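Local coordinates for protein uronate dehydrogenase (Agrobacterium tumefaciens, PDB 3RFX) that oxidises uronic acids such as galacturonate and glucuronate to aldarolactones with NAD as the electron acceptor, at residues Val18-Leu23 with Ser36-Ala41; Val48-Ala53 with Asn59-Gly64. The protein carries 1 engineered substitution. All blocks are in the same frame, centred on the assembly; numbering follows the deposited sequence.

Contact 1 of 2, residues Val18-Leu23 with Ser36-Ala41; sequences VMRERL and SPLDPA. With PO4 (phosphate ion), chain F.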
loop_
_atom_site.group_PDB
_atom_site.type_symbol
_atom_site.label_atom_id
_atom_site.label_comp_id
_atom_site.label_asym_id
_atom_site.label_seq_id
_atom_site.Cartn_x
_atom_site.Cartn_y
_atom_site.Cartn_z
ATOM N N VAL A 18 38.296 -14.588 -2.427
ATOM C CA VAL A 18 37.670 -14.953 -1.165
ATOM C C VAL A 18 36.804 -16.208 -1.301
ATOM O O VAL A 18 36.878 -17.115 -0.472
ATOM C CB VAL A 18 36.776 -13.810 -0.631
ATOM C CG1 VAL A 18 35.888 -14.315 0.504
ATOM C CG2 VAL A 18 37.629 -12.631 -0.186
ATOM N N MET A 19 35.970 -16.246 -2.335
ATOM C CA MET A 19 35.023 -17.350 -2.493
ATOM C C MET A 19 35.739 -18.645 -2.907
ATOM O O MET A 19 35.322 -19.740 -2.539
ATOM C CB MET A 19 33.918 -16.981 -3.488
ATOM C CG MET A 19 32.963 -15.899 -2.978
ATOM S SD MET A 19 32.266 -16.308 -1.364
ATOM C CE MET A 19 31.346 -14.808 -1.002
ATOM N N ARG A 20 36.830 -18.509 -3.652
ATOM C CA ARG A 20 37.644 -19.673 -3.995
ATOM C C ARG A 20 38.043 -20.450 -2.739
ATOM O O ARG A 20 38.059 -21.682 -2.738
ATOM C CB ARG A 20 38.878 -19.260 -4.805
ATOM C CG ARG A 20 39.810 -20.426 -5.148
ATOM C CD ARG A 20 40.921 -19.978 -6.088
ATOM N NE ARG A 20 41.799 -21.083 -6.468
ATOM C CZ ARG A 20 42.689 -21.021 -7.456
ATOM N NH1 ARG A 20 42.815 -19.908 -8.170
ATOM N NH2 ARG A 20 43.447 -22.075 -7.734
ATOM N N GLU A 21 38.352 -19.731 -1.663
ATOM C CA GLU A 21 38.659 -20.372 -0.395
ATOM C C GLU A 21 37.406 -20.752 0.400
ATOM O O GLU A 21 37.282 -21.885 0.878
ATOM C CB GLU A 21 39.561 -19.481 0.466
ATOM C CG GLU A 21 39.453 -19.787 1.953
ATOM C CD GLU A 21 40.078 -18.714 2.825
ATOM O OE1 GLU A 21 40.939 -17.959 2.321
ATOM O OE2 GLU A 21 39.706 -18.629 4.019
ATOM N N ARG A 22 36.478 -19.807 0.541
ATOM C CA ARG A 22 35.349 -19.984 1.456
ATOM C C ARG A 22 34.288 -20.986 0.978
ATOM O O ARG A 22 33.619 -21.618 1.801
ATOM C CB ARG A 22 34.686 -18.635 1.761
ATOM C CG ARG A 22 35.550 -17.663 2.562
ATOM C CD ARG A 22 35.850 -18.192 3.957
ATOM N NE ARG A 22 34.635 -18.447 4.731
ATOM C CZ ARG A 22 33.992 -17.526 5.447
ATOM N NH1 ARG A 22 34.437 -16.272 5.485
ATOM N NH2 ARG A 22 32.897 -17.858 6.121
ATOM N N LEU A 23 34.123 -21.120 -0.335
ATOM C CA LEU A 23 33.082 -22.012 -0.877
ATOM C C LEU A 23 33.583 -23.426 -1.177
ATOM O O LEU A 23 32.817 -24.275 -1.637
ATOM C CB LEU A 23 32.455 -21.416 -2.142
ATOM C CG LEU A 23 31.829 -20.026 -1.979
ATOM C CD1 LEU A 23 31.154 -19.600 -3.268
ATOM C CD2 LEU A 23 30.856 -20.018 -0.817
ATOM N N SER A 36 41.089 -13.232 -16.611
ATOM C CA SER A 36 42.470 -13.071 -16.154
ATOM C C SER A 36 43.083 -14.395 -15.718
ATOM O O SER A 36 42.371 -15.318 -15.333
ATOM C CB SER A 36 42.526 -12.090 -14.981
ATOM O OG SER A 36 42.035 -10.817 -15.358
ATOM N N PRO A 37 44.422 -14.486 -15.765
ATOM C CA PRO A 37 45.128 -15.674 -15.285
ATOM C C PRO A 37 44.771 -15.992 -13.839
ATOM O O PRO A 37 44.658 -15.088 -13.013
ATOM C CB PRO A 37 46.603 -15.260 -15.373
ATOM C CG PRO A 37 46.635 -14.230 -16.454
ATOM C CD PRO A 37 45.336 -13.487 -16.346
ATOM N N LEU A 38 44.611 -17.275 -13.541
ATOM C CA LEU A 38 44.305 -17.729 -12.197
ATOM C C LEU A 38 45.506 -18.440 -11.605
ATOM O O LEU A 38 46.259 -19.088 -12.326
ATOM C CB LEU A 38 43.131 -18.710 -12.236
ATOM C CG LEU A 38 41.732 -18.119 -12.397
ATOM C CD1 LEU A 38 40.728 -19.219 -12.761
ATOM C CD2 LEU A 38 41.333 -17.411 -11.102
ATOM N N ASP A 39 45.686 -18.322 -10.293
ATOM C CA ASP A 39 46.642 -19.174 -9.606
ATOM C C ASP A 39 46.271 -20.615 -9.941
ATOM O O ASP A 39 45.087 -20.952 -10.008
ATOM C CB ASP A 39 46.597 -18.953 -8.093
ATOM C CG ASP A 39 47.096 -17.576 -7.683
ATOM O OD1 ASP A 39 47.566 -16.821 -8.561
ATOM O OD2 ASP A 39 47.019 -17.247 -6.482
ATOM N N PRO A 40 47.285 -21.466 -10.165
ATOM C CA PRO A 40 47.103 -22.853 -10.610
ATOM C C PRO A 40 46.157 -23.655 -9.724
ATOM O O PRO A 40 46.089 -23.428 -8.516
ATOM C CB PRO A 40 48.519 -23.438 -10.521
ATOM C CG PRO A 40 49.416 -22.262 -10.667
ATOM C CD PRO A 40 48.707 -21.125 -9.987
ATOM N N ALA A 41 45.445 -24.596 -10.335
ATOM C CA ALA A 41 44.507 -25.451 -9.621
ATOM C C ALA A 41 45.187 -26.366 -8.610
ATOM O O ALA A 41 46.173 -27.030 -8.924
ATOM C CB ALA A 41 43.701 -26.281 -10.617
HETATM P P PO4 F . 38.001 -14.036 5.098
HETATM O O1 PO4 F . 37.213 -12.805 5.480
HETATM O O2 PO4 F . 38.379 -14.794 6.347
HETATM O O3 PO4 F . 37.161 -14.925 4.216
HETATM O O4 PO4 F . 39.246 -13.623 4.349
#
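The hydrogen bonds of this contact all come from one side chain, R20, which reaches from helix 14-22 to backbone carbonyls of the loop after strand 30-34. R20 leaves the helix with CG anti to the backbone N (chi1 177°) and stays extended to NE. The guanidinium therefore arrives at full length beside the loop. It meets D39 O end-on with two nitrogens. R20 NH1 lies 3.1 Å from D39 O, and R20 NH2 lies 3.0 Å from the same atom. D39 O sits almost exactly in the guanidinium plane. Both nitrogens come to this oxygen from one face of its carbonyl; NH1 is tilted from the carbonyl plane and NH2 stands well above it. R20 NH2 also makes a weak bond to P40 O at 3.1 Å, bent to 122° at the hydrogen. These bonds fix the rotation of the group.

The charge partner of R20 lies outside the two segments: R20 NH2 forms a salt bridge with E45, at the start of strand 45-49. The D39 carboxylate is not bonded to R20: D39 OD2 is 5.3 Å from R20 NH1.

Two carbons complete the contact by van der Waals touch with the guanidinium: L38 CD2 is 4.1 Å and D39 CB 3.9 Å from R20 NH1.

On another side of the helix lies a phosphate ion, probably from the crystallisation liquor. R22 NH1 makes a nearly straight but long hydrogen bond, 3.3 Å, to phosphate O3, in the guanidinium plane. H182 binds the same ion, and R22 NH2 forms a salt bridge with D183.

The contact joins the first helix of the Rossmann fold to the loop after its second strand. That loop begins beside the adenosine ribose, where S36 OG makes a weak hydrogen bond to NAD O2B.

Contact 2 of 2, residues Val48-Ala53 with Asn59-Gly64; sequences VQCDLA and NAMVAG. With NAD (nicotinamide-adenine-dinucleotide), chain D; PO4 (phosphate ion), chain E.
Two sulfur atoms meet at the centre of this contact: C50 SG packs against M61 SD at 3.8 Å, an apolar contact. No hydrogen bond joins segment 48-53 to segment 59-64. The CB of C50 points toward the helix, and chi1 (82°) sets SG between the backbone N and the carbonyl carbon, where it meets M61 SD. M61 comes from helix 55-62 with its chain extended as far as SD. It then bends at chi3 (57°), which carries CE toward L52. There M61 CE touches L52 CD2 at 4.1 Å, the two side chains crossing obliquely. C50, L52 and M61 are all buried. M61 also packs on L7, T9 and A33, so it joins helix 55-62 to the sheet.

The same short segment holds the adenine of NAD. L52 N gives a nearly straight hydrogen bond to NAD N1A at 2.8 Å. D51 OD1 accepts from NAD N6A at 2.9 Å. D51 OD1 also accepts from A53 N at 3.0 Å, closing an Asx turn that holds the carboxylate in place. A53 N meets that oxygen from above the carboxylate plane. L52 CG lies 3.4 Å from NAD N1A. L52 thus touches the base through its CG and CD1 and M61 through its CD2 branch.

Just past the end of helix 55-62, G64 N makes a weak bond to a phosphate ion, probably from the crystallisation liquor, which H101 also binds.

An aspartate followed by a hydrophobic residue after the third strand is the familiar adenine-binding element of extended short-chain dehydrogenases. Here the D51 carboxylate and L52 N bind N6A and N1A of the adenine, consistent with that element in a Rossmann fold.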
loop_
_atom_site.group_PDB
_atom_site.type_symbol
_atom_site.label_atom_id
_atom_site.label_comp_id
_atom_site.label_asym_id
_atom_site.label_seq_id
_atom_site.Cartn_x
_atom_site.Cartn_y
_atom_site.Cartn_z
ATOM N N VAL A 48 39.837 -22.372 -15.216
ATOM C CA VAL A 48 39.483 -22.123 -16.598
ATOM C C VAL A 48 39.688 -20.658 -16.948
ATOM O O VAL A 48 39.354 -19.773 -16.164
ATOM C CB VAL A 48 38.011 -22.510 -16.862
ATOM C CG1 VAL A 48 37.566 -22.017 -18.227
ATOM C CG2 VAL A 48 37.832 -24.012 -16.734
ATOM N N GLN A 49 40.239 -20.400 -18.125
ATOM C CA GLN A 49 40.407 -19.031 -18.588
ATOM C C GLN A 49 39.523 -18.789 -19.795
ATOM O O GLN A 49 39.675 -19.443 -20.826
ATOM C CB GLN A 49 41.873 -18.734 -18.937
ATOM C CG GLN A 49 42.132 -17.271 -19.303
ATOM C CD GLN A 49 43.615 -16.921 -19.391
ATOM O OE1 GLN A 49 44.482 -17.792 -19.294
ATOM N NE2 GLN A 49 43.908 -15.637 -19.576
ATOM N N CYS A 50 38.586 -17.856 -19.671
ATOM C CA CYS A 50 37.766 -17.497 -20.820
ATOM C C CYS A 50 37.049 -16.162 -20.673
ATOM O O CYS A 50 36.788 -15.691 -19.567
ATOM C CB CYS A 50 36.769 -18.612 -21.161
ATOM S SG CYS A 50 35.248 -18.635 -20.183
ATOM N N ASP A 51 36.751 -15.566 -21.817
ATOM C CA ASP A 51 35.993 -14.334 -21.897
ATOM C C ASP A 51 34.501 -14.679 -21.868
ATOM O O ASP A 51 34.051 -15.544 -22.618
ATOM C CB ASP A 51 36.341 -13.635 -23.208
ATOM C CG ASP A 51 35.818 -12.216 -23.280
ATOM O OD1 ASP A 51 34.899 -11.865 -22.508
ATOM O OD2 ASP A 51 36.336 -11.447 -24.122
ATOM N N LEU A 52 33.743 -14.017 -20.995
ATOM C CA LEU A 52 32.290 -14.221 -20.931
ATOM C C LEU A 52 31.605 -13.889 -22.251
ATOM O O LEU A 52 30.486 -14.344 -22.519
ATOM C CB LEU A 52 31.680 -13.391 -19.796
ATOM C CG LEU A 52 32.062 -13.898 -18.402
ATOM C CD1 LEU A 52 31.812 -12.846 -17.304
ATOM C CD2 LEU A 52 31.327 -15.193 -18.084
ATOM N N ALA A 53 32.275 -13.094 -23.082
ATOM C CA ALA A 53 31.701 -12.682 -24.353
ATOM C C ALA A 53 31.834 -13.779 -25.414
ATOM O O ALA A 53 31.301 -13.655 -26.507
ATOM C CB ALA A 53 32.351 -11.388 -24.837
ATOM N N ASN A 59 29.882 -21.905 -22.762
ATOM C CA ASN A 59 29.252 -23.226 -22.771
ATOM C C ASN A 59 30.127 -24.293 -22.105
ATOM O O ASN A 59 29.665 -25.040 -21.239
ATOM C CB ASN A 59 28.879 -23.635 -24.198
ATOM C CG ASN A 59 28.015 -24.883 -24.235
ATOM O OD1 ASN A 59 28.484 -25.990 -23.948
ATOM N ND2 ASN A 59 26.744 -24.711 -24.583
ATOM N N ALA A 60 31.400 -24.352 -22.493
ATOM C CA ALA A 60 32.333 -25.310 -21.899
ATOM C C ALA A 60 32.571 -25.041 -20.412
ATOM O O ALA A 60 32.681 -25.972 -19.602
ATOM C CB ALA A 60 33.652 -25.307 -22.667
ATOM N N MET A 61 32.642 -23.762 -20.051
ATOM C CA MET A 61 32.834 -23.363 -18.662
ATOM C C MET A 61 31.711 -23.903 -17.779
ATOM O O MET A 61 31.950 -24.414 -16.682
ATOM C CB MET A 61 32.895 -21.831 -18.565
ATOM C CG MET A 61 33.175 -21.293 -17.168
ATOM S SD MET A 61 33.066 -19.491 -17.139
ATOM C CE MET A 61 31.394 -19.254 -17.737
ATOM N N VAL A 62 30.483 -23.802 -18.271
ATOM C CA VAL A 62 29.319 -24.182 -17.474
ATOM C C VAL A 62 29.050 -25.692 -17.443
ATOM O O VAL A 62 28.623 -26.234 -16.422
ATOM C CB VAL A 62 28.059 -23.411 -17.943
ATOM C CG1 VAL A 62 26.798 -23.960 -17.275
ATOM C CG2 VAL A 62 28.221 -21.912 -17.649
ATOM N N ALA A 63 29.298 -26.364 -18.566
ATOM C CA ALA A 63 29.009 -27.796 -18.689
ATOM C C ALA A 63 29.608 -28.605 -17.544
ATOM O O ALA A 63 30.791 -28.471 -17.225
ATOM C CB ALA A 63 29.500 -28.327 -20.047
ATOM N N GLY A 64 28.784 -29.435 -16.913
ATOM C CA GLY A 64 29.235 -30.263 -15.811
ATOM C C GLY A 64 29.125 -29.638 -14.429
ATOM O O GLY A 64 29.437 -30.288 -13.430
HETATM P PA NAD D . 36.335 -7.402 -9.509
HETATM O O1A NAD D . 36.247 -6.104 -10.640
HETATM O O2A NAD D . 37.369 -7.219 -8.178
HETATM O O5B NAD D . 36.092 -9.007 -10.099
HETATM C C5B NAD D . 35.620 -9.091 -11.396
HETATM C C4B NAD D . 36.229 -10.218 -12.233
HETATM O O4B NAD D . 35.497 -10.497 -13.417
HETATM C C3B NAD D . 37.631 -9.984 -12.589
HETATM O O3B NAD D . 38.605 -10.729 -11.948
HETATM C C2B NAD D . 37.637 -9.772 -14.045
HETATM O O2B NAD D . 38.836 -10.076 -14.747
HETATM C C1B NAD D . 36.428 -10.523 -14.480
HETATM N N9A NAD D . 35.878 -10.133 -15.750
HETATM C C8A NAD D . 35.617 -8.823 -16.206
HETATM N N7A NAD D . 35.191 -8.922 -17.511
HETATM C C5A NAD D . 35.217 -10.286 -17.874
HETATM C C6A NAD D . 34.888 -10.946 -19.072
HETATM N N6A NAD D . 34.463 -10.193 -20.200
HETATM N N1A NAD D . 35.005 -12.323 -19.140
HETATM C C2A NAD D . 35.437 -13.058 -18.056
HETATM N N3A NAD D . 35.766 -12.393 -16.829
HETATM C C4A NAD D . 35.649 -11.027 -16.777
HETATM O O3 NAD D . 34.909 -7.257 -8.899
HETATM P PN NAD D . 34.505 -7.616 -7.401
HETATM O O1N NAD D . 35.278 -8.823 -6.900
HETATM O O2N NAD D . 34.759 -6.438 -6.467
HETATM O O5D NAD D . 32.963 -7.962 -7.401
HETATM P P PO4 E . 25.023 -31.742 -19.205
HETATM O O1 PO4 E . 24.775 -30.983 -20.484
HETATM O O2 PO4 E . 23.746 -31.801 -18.402
HETATM O O3 PO4 E . 25.441 -33.152 -19.548
HETATM O O4 PO4 E . 26.117 -31.048 -18.409
#

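Overall arrangement
Contacts 1 and 2 follow one another along the chain in the NAD-binding half of the Rossmann fold. Their centres are about 15 Å apart. They touch where the loop of contact 1 runs beside strand 45-49 of contact 2: L38 CD1 packs on V48 O at 3.7 Å, and P37 N lies 4.0 Å from Q49 NE2. Contact 2 binds the adenine directly. Contact 1 lies beside the cofactor, with the L38 side chain about 7 Å from NAD and S36 in its pocket. D34, which ends strand 30-34, links the two: its side chain accepts from S36 N and binds NAD, and its backbone bonds to V48 and C50.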